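Local coordinates for methyltransferase 1 (Methanosarcina barkeri, PDB 2I2X), which catalyses the transfer of the methyl group of methanol to the cob(I)amide carried by its partner protein MtaC, the first step of methanogenesis from methanol, at residues E56-E61 / V88-N93; I65-M70 / E110-E115; A158-V163 / V263-D268. One frame throughout, in Å; residues are numbered along the deposited sequence.

Overall arrangement
Helix 55-76 joins the first two contacts: contact 1 sits near its start, contact 2 some nine residues further along, and their centres are about 20 Å apart. Its partners, helix 89-93 and helix 95-116, follow each other in the chain, so the two pairings interleave in sequence. Contact 3 forms later, inside the barrel, its centre about 20 Å from each of the others, with about 8 Å between nearest atoms. There the side chain of Lys-267 comes within about 5 Å of the zinc ion and about 4 Å of the potassium ion. Contact 1 is peripheral, although the side chain of Val-88 is about 7 Å from a bound 5-hydroxybenzimidazolylcob(III)amide; contact 2 is plain helix packing.

Contact 1 (E56-E61 / V88-N93); sequences EKLIKE and VQQMSN
Leu-58 reaches from helix 55-76 to Met-91 of the short helix 89-93 and to Val-88 at the lead-in to that helix, and carries the whole contact through a single methyl, CD2. The tight part is the small group around that methyl. CD2 meets CG of Met-91 at 3.9 Å and CG2 of Val-88 at 4.0 Å, and SD of Met-91 follows at 4.1 Å from Leu-58 CD2. The leucine and valine side chains run past one another in opposite senses, while the methionine comes in at a slant. Because Leu-58 turns CG away from its own backbone N (chi1 -158°), the isobutyl group projects from its helix across the gap. The backbones stay well apart, with 9.4 Å between CA of Leu-58 and CA of Met-91. Trp-97 of helix 95-116 packs against both Leu-58 and Gln-90, adding a third helix to this apolar patch.

Leu-58 and Met-91 are buried, whereas Val-88 and Gln-90 are partly exposed and form the looser side. There CG of Gln-90 is 4.3 Å from Leu-58 CD2, with its amide NE2 hardly farther off. On the far flank, ND2 of Asn-93 donates to OE1 of Gln-89 within segment 88-93, nearly in the plane of both amides, in a bond that is short (2.6 Å) and bent (138° at the hydrogen).

With just 115 Å² buried and mostly methyl, methylene and thioether groups doing the touching, the chemistry implies a modest hydrophobic seam, without directional bonds between the two segments.

Contact 2 (I65-M70 / E110-E115); sequences ITTDVM and EKYHDE
Helices 55-76 and 95-116 draw close at Met-70 and Tyr-112, whose CA atoms lie 6.9 Å apart, the closest CA pair between segments 65-70 and 110-115. The side-chain packing rests mainly on one CH-pi contact. CB of Met-70 sits over the middle of the Tyr-112 ring, 3.5 Å from its centroid and only 9° off the ring normal, so the methylene presses squarely on the face. The rest of the methionine bends back at chi2 (-56°) and chi3 (-60°), which carries the terminal methyl CE past the ring to 3.8 Å from CB of Tyr-112. The two side chains therefore lie alongside each other, pointing in opposite directions.

At the far end of the ring, OH of Tyr-112 comes level with Thr-67, 4.1 Å from its CG2, a loose contact at the margin. That hydroxyl is hydrogen-bonded to OE1 of Glu-71, the residue next to Met-70, which would help to hold the phenol against helix 55-76. OG1 of Thr-67 instead bonds to the carbonyl of Glu-63 one turn back.

Met-70 also packs on Ile-81 and Leu-83 of strand 80-86, filling the layer between helix and sheet. Two long helices packed side by side, with strand 80-86, which comes between them in the chain, beneath, are typical of the outer helical layer of a TIM barrel, the fold of this subunit.

Contact 3 (A158-V163 / V263-D268); sequences ADLLSV and VGPGKD
This is a buried side-chain contact inside the TIM barrel, where strand 160-163 meets an irregular loop, residues 263-268, that leads from helix 240-259 toward helix 273-280 and the metal site. Two residues of the strand, Leu-160 and Ser-162, face the loop, and each meets one partner there. Leu-160 is the apolar half: its CD2 approaches CD of Pro-265 at 4.2 Å, a light touch of a methyl on the proline ring. The peptide bond before Pro-265 is cis. Leu-160 also rests on Ile-213 and Ala-215 of the neighbouring strand 213-216, so the proline joins a small hydrophobic group.

Ser-162 and Lys-267 make the closer half, with 7.1 Å between their CA atoms. The lysine's aliphatic stem lies against the serine, CG of Lys-267 3.6 Å from Ser-162 OG and 3.8 Å from Ser-162 CB. The hydroxyl has polar partners of its own in the carbonyl of Gly-216 and NH2 of Arg-123, so the stem only packs against it.

Bends at chi2 (-86°) and chi3 (-72°) leave CG and CD of the lysine against the serine and turn CE and NZ away from it, in among acids. NZ forms a salt bridge with Glu-84 and a hydrogen bond to Glu-86, one of the potassium ligands; a weak bond reaches Glu-164, which binds both zinc and potassium. Cys-269, a zinc ligand, follows two residues on. Nearer home, NZ of Lys-267 makes a salt bridge, with a weak hydrogen bond, to OD1 of Asp-268 at 3.2 Å.

Contact 1 (E56-E61 / V88-N93)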
loop_
_atom_site.group_PDB
_atom_site.type_symbol
_atom_site.label_atom_id
_atom_site.label_comp_id
_atom_site.label_asym_id
_atom_site.label_seq_id
_atom_site.Cartn_x
_atom_site.Cartn_y
_atom_site.Cartn_z
ATOM N N GLU A 56 23.255 13.541 -7.682
ATOM C CA GLU A 56 23.815 12.246 -7.310
ATOM C C GLU A 56 22.923 11.510 -6.293
ATOM O O GLU A 56 22.764 10.287 -6.360
ATOM C CB GLU A 56 25.256 12.409 -6.808
ATOM C CG GLU A 56 26.277 12.866 -7.911
ATOM C CD GLU A 56 26.023 14.296 -8.563
ATOM O OE1 GLU A 56 25.595 15.286 -7.871
ATOM O OE2 GLU A 56 26.282 14.412 -9.795
ATOM N N LYS A 57 22.345 12.270 -5.369
ATOM C CA LYS A 57 21.385 11.741 -4.403
ATOM C C LYS A 57 20.119 11.249 -5.118
ATOM O O LYS A 57 19.551 10.231 -4.733
ATOM C CB LYS A 57 21.027 12.798 -3.348
ATOM C CG LYS A 57 22.017 12.924 -2.189
ATOM C CD LYS A 57 21.966 14.328 -1.558
ATOM C CE LYS A 57 22.650 14.349 -0.181
ATOM N NZ LYS A 57 22.602 15.698 0.479
ATOM N N LEU A 58 19.702 11.979 -6.156
ATOM C CA LEU A 58 18.567 11.611 -6.980
ATOM C C LEU A 58 18.780 10.302 -7.740
ATOM O O LEU A 58 17.951 9.392 -7.668
ATOM C CB LEU A 58 18.277 12.736 -7.959
ATOM C CG LEU A 58 16.866 12.781 -8.518
ATOM C CD1 LEU A 58 15.821 12.629 -7.417
ATOM C CD2 LEU A 58 16.650 14.071 -9.294
ATOM N N ILE A 59 19.890 10.228 -8.470
ATOM C CA ILE A 59 20.327 9.014 -9.151
ATOM C C ILE A 59 20.397 7.841 -8.173
ATOM O O ILE A 59 19.961 6.731 -8.474
ATOM C CB ILE A 59 21.703 9.225 -9.827
ATOM C CG1 ILE A 59 21.549 10.132 -11.054
ATOM C CG2 ILE A 59 22.340 7.882 -10.188
ATOM C CD1 ILE A 59 22.869 10.621 -11.703
ATOM N N LYS A 60 20.913 8.113 -6.988
ATOM C CA LYS A 60 21.014 7.110 -5.940
ATOM C C LYS A 60 19.637 6.564 -5.510
ATOM O O LYS A 60 19.442 5.349 -5.450
ATOM C CB LYS A 60 21.806 7.681 -4.749
ATOM C CG LYS A 60 22.092 6.702 -3.650
ATOM C CD LYS A 60 22.823 5.499 -4.175
ATOM C CE LYS A 60 23.178 4.538 -3.040
ATOM N NZ LYS A 60 23.864 3.326 -3.605
ATOM N N GLU A 61 18.701 7.463 -5.222
ATOM C CA GLU A 61 17.358 7.084 -4.806
ATOM C C GLU A 61 16.700 6.181 -5.868
ATOM O O GLU A 61 16.123 5.139 -5.522
ATOM C CB GLU A 61 16.518 8.329 -4.526
ATOM C CG GLU A 61 15.120 8.074 -4.010
ATOM C CD GLU A 61 15.031 8.151 -2.488
ATOM O OE1 GLU A 61 15.980 7.664 -1.815
ATOM O OE2 GLU A 61 14.009 8.691 -1.961
ATOM N N VAL A 88 10.662 14.295 -11.782
ATOM C CA VAL A 88 10.598 15.533 -10.989
ATOM C C VAL A 88 11.047 16.664 -11.922
ATOM O O VAL A 88 11.800 16.426 -12.872
ATOM C CB VAL A 88 11.511 15.516 -9.726
ATOM C CG1 VAL A 88 11.064 14.451 -8.741
ATOM C CG2 VAL A 88 12.960 15.346 -10.110
ATOM N N GLN A 89 10.614 17.891 -11.655
ATOM C CA GLN A 89 10.776 18.983 -12.636
ATOM C C GLN A 89 12.235 19.155 -13.043
ATOM O O GLN A 89 12.540 19.405 -14.228
ATOM C CB GLN A 89 10.179 20.298 -12.118
ATOM C CG GLN A 89 10.829 20.837 -10.822
ATOM C CD GLN A 89 12.182 21.553 -11.060
ATOM O OE1 GLN A 89 12.499 22.002 -12.185
ATOM N NE2 GLN A 89 12.987 21.645 -9.998
ATOM N N GLN A 90 13.132 18.980 -12.074
ATOM C CA GLN A 90 14.547 19.209 -12.317
ATOM C C GLN A 90 15.149 18.237 -13.309
ATOM O O GLN A 90 16.130 18.572 -13.971
ATOM C CB GLN A 90 15.368 19.271 -11.016
ATOM C CG GLN A 90 15.315 18.025 -10.153
ATOM C CD GLN A 90 14.443 18.190 -8.900
ATOM O OE1 GLN A 90 13.251 18.546 -8.964
ATOM N NE2 GLN A 90 15.041 17.903 -7.748
ATOM N N MET A 91 14.537 17.063 -13.451
ATOM C CA MET A 91 15.014 16.057 -14.409
ATOM C C MET A 91 14.694 16.419 -15.855
ATOM O O MET A 91 15.291 15.876 -16.794
ATOM C CB MET A 91 14.413 14.696 -14.097
ATOM C CG MET A 91 14.996 14.064 -12.850
ATOM S SD MET A 91 13.990 12.738 -12.186
ATOM C CE MET A 91 14.079 11.523 -13.515
ATOM N N SER A 92 13.725 17.311 -16.022
ATOM C CA SER A 92 13.274 17.686 -17.339
ATOM C C SER A 92 13.898 19.008 -17.753
ATOM O O SER A 92 14.279 19.164 -18.905
ATOM C CB SER A 92 11.749 17.792 -17.372
ATOM O OG SER A 92 11.163 16.526 -17.252
ATOM N N ASN A 93 13.992 19.941 -16.799
ATOM C CA ASN A 93 14.632 21.245 -16.996
ATOM C C ASN A 93 16.119 21.149 -17.278
ATOM O O ASN A 93 16.671 21.996 -17.967
ATOM C CB ASN A 93 14.357 22.177 -15.818
ATOM C CG ASN A 93 12.922 22.705 -15.817
ATOM O OD1 ASN A 93 12.460 23.292 -16.799
ATOM N ND2 ASN A 93 12.205 22.473 -14.722
#

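Contact 2 (I65-M70 / E110-E115)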
loop_
_atom_site.group_PDB
_atom_site.type_symbol
_atom_site.label_atom_id
_atom_site.label_comp_id
_atom_site.label_asym_id
_atom_site.label_seq_id
_atom_site.Cartn_x
_atom_site.Cartn_y
_atom_site.Cartn_z
ATOM N N ILE A 65 15.308 2.346 -5.786
ATOM C CA ILE A 65 13.950 2.024 -6.211
ATOM C C ILE A 65 14.021 0.845 -7.186
ATOM O O ILE A 65 13.310 -0.157 -7.022
ATOM C CB ILE A 65 13.234 3.263 -6.848
ATOM C CG1 ILE A 65 12.871 4.310 -5.777
ATOM C CG2 ILE A 65 11.985 2.850 -7.574
ATOM C CD1 ILE A 65 12.616 5.733 -6.341
ATOM N N THR A 66 14.936 0.952 -8.153
ATOM C CA THR A 66 15.034 0.010 -9.237
ATOM C C THR A 66 15.482 -1.338 -8.698
ATOM O O THR A 66 14.887 -2.377 -9.013
ATOM C CB THR A 66 15.997 0.497 -10.341
ATOM O OG1 THR A 66 15.648 1.830 -10.726
ATOM C CG2 THR A 66 15.921 -0.394 -11.560
ATOM N N THR A 67 16.516 -1.326 -7.876
ATOM C CA THR A 67 16.965 -2.546 -7.264
ATOM C C THR A 67 15.838 -3.160 -6.457
ATOM O O THR A 67 15.591 -4.329 -6.588
ATOM C CB THR A 67 18.234 -2.316 -6.416
ATOM O OG1 THR A 67 19.297 -1.915 -7.298
ATOM C CG2 THR A 67 18.635 -3.575 -5.656
ATOM N N ASP A 68 15.136 -2.384 -5.650
ATOM C CA ASP A 68 14.087 -2.951 -4.790
ATOM C C ASP A 68 12.945 -3.665 -5.535
ATOM O O ASP A 68 12.487 -4.753 -5.133
ATOM C CB ASP A 68 13.511 -1.865 -3.893
ATOM C CG ASP A 68 14.446 -1.500 -2.765
ATOM O OD1 ASP A 68 15.551 -2.097 -2.678
ATOM O OD2 ASP A 68 14.085 -0.606 -1.969
ATOM N N VAL A 69 12.513 -3.037 -6.618
ATOM C CA VAL A 69 11.522 -3.574 -7.523
ATOM C C VAL A 69 12.004 -4.859 -8.208
ATOM O O VAL A 69 11.296 -5.879 -8.180
ATOM C CB VAL A 69 11.175 -2.528 -8.636
ATOM C CG1 VAL A 69 10.239 -3.139 -9.656
ATOM C CG2 VAL A 69 10.578 -1.264 -8.037
ATOM N N MET A 70 13.178 -4.830 -8.841
ATOM C CA MET A 70 13.618 -6.019 -9.583
ATOM C C MET A 70 13.794 -7.217 -8.603
ATOM O O MET A 70 13.394 -8.342 -8.883
ATOM C CB MET A 70 14.906 -5.757 -10.387
ATOM C CG MET A 70 14.826 -4.629 -11.466
ATOM S SD MET A 70 13.505 -4.862 -12.694
ATOM C CE MET A 70 13.898 -6.439 -13.464
ATOM N N GLU A 110 19.123 -4.421 -16.750
ATOM C CA GLU A 110 19.923 -5.357 -17.590
ATOM C C GLU A 110 20.565 -6.442 -16.758
ATOM O O GLU A 110 20.489 -7.613 -17.120
ATOM C CB GLU A 110 20.991 -4.638 -18.404
ATOM C CG GLU A 110 20.436 -4.037 -19.692
ATOM C CD GLU A 110 21.157 -2.763 -20.200
ATOM O OE1 GLU A 110 21.963 -2.127 -19.492
ATOM O OE2 GLU A 110 20.879 -2.384 -21.349
ATOM N N LYS A 111 21.179 -6.066 -15.641
ATOM C CA LYS A 111 21.783 -7.058 -14.781
ATOM C C LYS A 111 20.743 -8.156 -14.398
ATOM O O LYS A 111 21.059 -9.352 -14.462
ATOM C CB LYS A 111 22.456 -6.397 -13.559
ATOM C CG LYS A 111 23.129 -7.394 -12.568
ATOM C CD LYS A 111 23.445 -6.798 -11.164
ATOM C CE LYS A 111 23.574 -7.896 -10.026
ATOM N NZ LYS A 111 22.291 -8.155 -9.220
ATOM N N TYR A 112 19.511 -7.755 -14.047
ATOM C CA TYR A 112 18.472 -8.708 -13.657
ATOM C C TYR A 112 17.964 -9.507 -14.829
ATOM O O TYR A 112 17.736 -10.711 -14.703
ATOM C CB TYR A 112 17.295 -8.027 -12.948
ATOM C CG TYR A 112 17.535 -7.822 -11.486
ATOM C CD1 TYR A 112 18.286 -6.729 -11.031
ATOM C CD2 TYR A 112 17.043 -8.741 -10.538
ATOM C CE1 TYR A 112 18.529 -6.538 -9.693
ATOM C CE2 TYR A 112 17.292 -8.568 -9.184
ATOM C CZ TYR A 112 18.030 -7.454 -8.769
ATOM O OH TYR A 112 18.278 -7.251 -7.433
ATOM N N HIS A 113 17.769 -8.840 -15.965
ATOM C CA HIS A 113 17.317 -9.537 -17.165
ATOM C C HIS A 113 18.355 -10.597 -17.587
ATOM O O HIS A 113 17.977 -11.722 -17.911
ATOM C CB HIS A 113 16.980 -8.563 -18.303
ATOM C CG HIS A 113 16.643 -9.239 -19.602
ATOM N ND1 HIS A 113 17.491 -9.225 -20.693
ATOM C CD2 HIS A 113 15.561 -9.973 -19.974
ATOM C CE1 HIS A 113 16.943 -9.913 -21.682
ATOM N NE2 HIS A 113 15.771 -10.375 -21.272
ATOM N N ASP A 114 19.645 -10.253 -17.542
ATOM C CA ASP A 114 20.708 -11.193 -17.896
ATOM C C ASP A 114 20.753 -12.419 -16.979
ATOM O O ASP A 114 20.833 -13.546 -17.471
ATOM C CB ASP A 114 22.079 -10.508 -17.965
ATOM C CG ASP A 114 22.175 -9.478 -19.098
ATOM O OD1 ASP A 114 21.399 -9.561 -20.081
ATOM O OD2 ASP A 114 23.043 -8.573 -19.020
ATOM N N GLU A 115 20.675 -12.202 -15.669
ATOM C CA GLU A 115 20.693 -13.299 -14.694
ATOM C C GLU A 115 19.474 -14.199 -14.683
ATOM O O GLU A 115 19.613 -15.426 -14.660
ATOM C CB GLU A 115 20.827 -12.757 -13.295
ATOM C CG GLU A 115 22.213 -12.836 -12.752
ATOM C CD GLU A 115 22.208 -13.422 -11.351
ATOM O OE1 GLU A 115 22.251 -14.682 -11.236
ATOM O OE2 GLU A 115 22.158 -12.603 -10.385
#

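Contact 3 (A158-V163 / V263-D268)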
loop_
_atom_site.group_PDB
_atom_site.type_symbol
_atom_site.label_atom_id
_atom_site.label_comp_id
_atom_site.label_asym_id
_atom_site.label_seq_id
_atom_site.Cartn_x
_atom_site.Cartn_y
_atom_site.Cartn_z
ATOM N N ALA A 158 15.601 4.874 -21.632
ATOM C CA ALA A 158 14.141 4.883 -21.655
ATOM C C ALA A 158 13.613 4.171 -22.892
ATOM O O ALA A 158 14.088 4.396 -24.001
ATOM C CB ALA A 158 13.574 6.287 -21.522
ATOM N N ASP A 159 12.650 3.274 -22.664
ATOM C CA ASP A 159 12.046 2.447 -23.698
ATOM C C ASP A 159 10.737 3.073 -24.191
ATOM O O ASP A 159 10.427 3.039 -25.385
ATOM C CB ASP A 159 11.760 1.055 -23.128
ATOM C CG ASP A 159 13.026 0.298 -22.739
ATOM O OD1 ASP A 159 13.162 -0.074 -21.556
ATOM O OD2 ASP A 159 13.892 0.055 -23.606
ATOM N N LEU A 160 9.964 3.647 -23.273
ATOM C CA LEU A 160 8.681 4.263 -23.621
ATOM C C LEU A 160 8.747 5.725 -23.243
ATOM O O LEU A 160 9.359 6.089 -22.227
ATOM C CB LEU A 160 7.507 3.563 -22.917
ATOM C CG LEU A 160 7.539 2.014 -22.905
ATOM C CD1 LEU A 160 6.658 1.433 -21.806
ATOM C CD2 LEU A 160 7.176 1.364 -24.211
ATOM N N LEU A 161 8.127 6.572 -24.054
ATOM C CA LEU A 161 8.155 8.010 -23.822
ATOM C C LEU A 161 6.741 8.540 -23.641
ATOM O O LEU A 161 5.864 8.217 -24.435
ATOM C CB LEU A 161 8.831 8.729 -25.003
ATOM C CG LEU A 161 10.226 8.264 -25.436
ATOM C CD1 LEU A 161 10.701 9.035 -26.659
ATOM C CD2 LEU A 161 11.241 8.395 -24.293
ATOM N N SER A 162 6.527 9.359 -22.617
ATOM C CA SER A 162 5.216 9.883 -22.297
ATOM C C SER A 162 5.385 11.271 -21.703
ATOM O O SER A 162 6.508 11.672 -21.348
ATOM C CB SER A 162 4.570 9.007 -21.232
ATOM O OG SER A 162 3.897 7.891 -21.782
ATOM N N VAL A 163 4.267 11.986 -21.576
ATOM C CA VAL A 163 4.209 13.252 -20.850
ATOM C C VAL A 163 2.772 13.393 -20.416
ATOM O O VAL A 163 1.891 12.834 -21.048
ATOM C CB VAL A 163 4.600 14.501 -21.742
ATOM C CG1 VAL A 163 3.881 14.494 -23.062
ATOM C CG2 VAL A 163 4.291 15.820 -21.012
ATOM N N VAL A 263 1.867 4.914 -30.333
ATOM C CA VAL A 263 1.426 3.552 -30.633
ATOM C C VAL A 263 0.973 2.852 -29.361
ATOM O O VAL A 263 0.500 1.700 -29.395
ATOM C CB VAL A 263 2.581 2.715 -31.305
ATOM C CG1 VAL A 263 2.986 3.317 -32.681
ATOM C CG2 VAL A 263 3.794 2.605 -30.390
ATOM N N GLY A 264 1.126 3.554 -28.241
ATOM C CA GLY A 264 0.776 3.019 -26.931
ATOM C C GLY A 264 1.970 2.327 -26.287
ATOM O O GLY A 264 2.999 2.136 -26.928
ATOM N N PRO A 265 1.831 1.888 -25.029
ATOM C CA PRO A 265 0.666 1.977 -24.158
ATOM C C PRO A 265 0.467 3.367 -23.588
ATOM O O PRO A 265 1.427 3.995 -23.176
ATOM C CB PRO A 265 0.998 0.995 -23.033
ATOM C CG PRO A 265 2.521 0.930 -23.011
ATOM C CD PRO A 265 2.956 1.149 -24.426
ATOM N N GLY A 266 -0.773 3.850 -23.569
ATOM C CA GLY A 266 -1.072 5.137 -22.965
ATOM C C GLY A 266 -0.792 5.162 -21.479
ATOM O O GLY A 266 -0.795 4.134 -20.815
ATOM N N LYS A 267 -0.562 6.351 -20.955
ATOM C CA LYS A 267 -0.375 6.574 -19.526
ATOM C C LYS A 267 -1.491 6.104 -18.645
ATOM O O LYS A 267 -2.654 6.311 -18.931
ATOM C CB LYS A 267 -0.178 8.062 -19.248
ATOM C CG LYS A 267 1.247 8.522 -19.491
ATOM C CD LYS A 267 2.058 8.292 -18.254
ATOM C CE LYS A 267 1.659 9.274 -17.182
ATOM N NZ LYS A 267 2.218 8.820 -15.896
ATOM N N ASP A 268 -1.073 5.530 -17.520
ATOM C CA ASP A 268 -1.934 4.965 -16.487
ATOM C C ASP A 268 -3.081 5.856 -16.028
ATOM O O ASP A 268 -4.210 5.395 -15.882
ATOM C CB ASP A 268 -1.071 4.543 -15.291
ATOM C CG ASP A 268 -0.204 5.670 -14.761
ATOM O OD1 ASP A 268 -0.254 6.797 -15.314
ATOM O OD2 ASP A 268 0.521 5.442 -13.775
#